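Local coordinates for protein muconate cycloisomerase (Azorhizobium caulinodans, PDB 3MY9) that belongs to the mandelate racemase/muconate lactonizing enzyme family of the enolase superfamily, with a barrel-like C-terminal domain, and binds magnesium ions, at residues I136-S141 with C325-P330. Numbering follows the deposited sequence.
Sequences IPLSFS and CEFYMP
With CG trans to its own amide nitrogen (chi1 177°), Leu138 reaches over Phe327, which swings its ring beside its own N (chi1 -67°), and the two side chains cross at about a right angle. CD1 of Leu138 sits over the centre of the Phe327 ring, 3.8 Å from the centroid, a CH-pi contact; the other branch, CD2, lies on the same face, displaced from the centre, 3.7 Å from CE2. Cys325 SG joins this apolar side, 3.9 Å from Ile136 CG2. Helix 305-316 packs against both Ile136 and Phe327.

The backbones are joined by a single bridge of parallel type, Leu138 with Cys325, though the chains splay by 60°. Cys325 N donates to Pro137 O (2.8 Å) along a bent path, whereas Ser139 N meets Cys325 O (2.7 Å) almost perfectly straight; one residue thus engages both neighbours of Leu138. Alternation then sends Ser139 and Glu326 to the other side, CB to CB at 4.0 Å. There Glu326 OE1 is held by a hydrogen bond with Tyr297 OH and a salt bridge with Lys166 NZ, with a magnesium ion about 7 Å from the side chain. This single bridge, between the first and eighth strands of the barrel, illustrates the closure of the modified (beta/alpha)7-beta TIM barrel of the enolase superfamily.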
# COMPACT_ATOMS: atom_id res chain seq x y z
N ILE A 136 -17.10 -25.26 -29.39
CA ILE A 136 -17.10 -24.43 -28.21
C ILE A 136 -18.12 -24.97 -27.21
O ILE A 136 -19.30 -25.03 -27.53
CB ILE A 136 -17.49 -22.98 -28.51
CG1 ILE A 136 -16.68 -22.42 -29.69
CG2 ILE A 136 -17.27 -22.13 -27.25
CD1 ILE A 136 -17.16 -21.07 -30.18
N PRO A 137 -17.68 -25.36 -26.00
CA PRO A 137 -18.68 -25.82 -25.03
C PRO A 137 -19.81 -24.79 -24.86
O PRO A 137 -19.56 -23.59 -24.78
CB PRO A 137 -17.87 -25.98 -23.73
CG PRO A 137 -16.45 -26.15 -24.19
CD PRO A 137 -16.32 -25.30 -25.43
N LEU A 138 -21.04 -25.28 -24.89
CA LEU A 138 -22.23 -24.45 -24.80
C LEU A 138 -22.95 -24.75 -23.47
O LEU A 138 -23.37 -25.90 -23.22
CB LEU A 138 -23.16 -24.75 -25.98
CG LEU A 138 -24.49 -24.01 -25.98
CD1 LEU A 138 -24.29 -22.53 -26.30
CD2 LEU A 138 -25.46 -24.65 -26.97
N SER A 139 -23.06 -23.73 -22.63
CA SER A 139 -23.70 -23.85 -21.32
C SER A 139 -25.19 -23.99 -21.47
O SER A 139 -25.82 -23.30 -22.28
CB SER A 139 -23.41 -22.63 -20.44
OG SER A 139 -23.81 -22.86 -19.10
N PHE A 140 -25.75 -24.90 -20.70
CA PHE A 140 -27.19 -25.04 -20.62
C PHE A 140 -27.73 -24.40 -19.33
O PHE A 140 -27.31 -24.74 -18.23
CB PHE A 140 -27.56 -26.50 -20.67
CG PHE A 140 -29.02 -26.73 -20.72
CD1 PHE A 140 -29.75 -26.88 -19.55
CD2 PHE A 140 -29.68 -26.78 -21.94
CE1 PHE A 140 -31.13 -27.07 -19.58
CE2 PHE A 140 -31.06 -27.00 -21.98
CZ PHE A 140 -31.78 -27.14 -20.80
N SER A 141 -28.66 -23.46 -19.49
CA SER A 141 -29.17 -22.71 -18.36
C SER A 141 -30.17 -23.55 -17.55
O SER A 141 -31.09 -24.13 -18.10
CB SER A 141 -29.84 -21.44 -18.86
OG SER A 141 -30.35 -20.67 -17.77
N CYS A 325 -19.41 -20.95 -23.75
CA CYS A 325 -20.29 -19.82 -24.04
C CYS A 325 -21.72 -20.17 -23.74
O CYS A 325 -22.00 -21.31 -23.36
CB CYS A 325 -20.14 -19.37 -25.49
SG CYS A 325 -20.77 -20.59 -26.69
N GLU A 326 -22.62 -19.21 -23.86
CA GLU A 326 -24.06 -19.48 -23.73
C GLU A 326 -24.86 -18.55 -24.64
O GLU A 326 -24.33 -17.53 -25.10
CB GLU A 326 -24.56 -19.27 -22.30
CG GLU A 326 -24.55 -17.83 -21.85
CD GLU A 326 -24.88 -17.70 -20.38
OE1 GLU A 326 -23.97 -17.93 -19.57
OE2 GLU A 326 -26.06 -17.42 -20.04
N PHE A 327 -26.13 -18.88 -24.86
CA PHE A 327 -27.00 -18.05 -25.71
C PHE A 327 -27.78 -16.98 -24.93
O PHE A 327 -28.24 -17.23 -23.81
CB PHE A 327 -27.97 -18.92 -26.49
CG PHE A 327 -27.32 -19.80 -27.53
CD1 PHE A 327 -26.25 -19.34 -28.29
CD2 PHE A 327 -27.81 -21.07 -27.78
CE1 PHE A 327 -25.66 -20.14 -29.25
CE2 PHE A 327 -27.24 -21.88 -28.76
CZ PHE A 327 -26.17 -21.42 -29.50
N TYR A 328 -27.94 -15.80 -25.56
CA TYR A 328 -28.51 -14.57 -24.96
C TYR A 328 -29.63 -14.81 -23.94
O TYR A 328 -29.59 -14.31 -22.80
CB TYR A 328 -29.01 -13.61 -26.05
CG TYR A 328 -29.27 -12.19 -25.59
CD1 TYR A 328 -30.49 -11.56 -25.85
CD2 TYR A 328 -28.30 -11.47 -24.90
CE1 TYR A 328 -30.73 -10.24 -25.43
CE2 TYR A 328 -28.52 -10.15 -24.48
CZ TYR A 328 -29.74 -9.54 -24.74
OH TYR A 328 -29.96 -8.24 -24.31
N MET A 329 -30.63 -15.57 -24.35
CA MET A 329 -31.65 -16.02 -23.41
C MET A 329 -32.29 -17.23 -24.05
O MET A 329 -33.15 -17.08 -24.92
CB MET A 329 -32.68 -14.92 -23.14
N PRO A 330 -31.84 -18.42 -23.65
CA PRO A 330 -32.30 -19.72 -24.13
C PRO A 330 -33.82 -19.90 -24.00
O PRO A 330 -34.44 -20.55 -24.86
CB PRO A 330 -31.55 -20.71 -23.24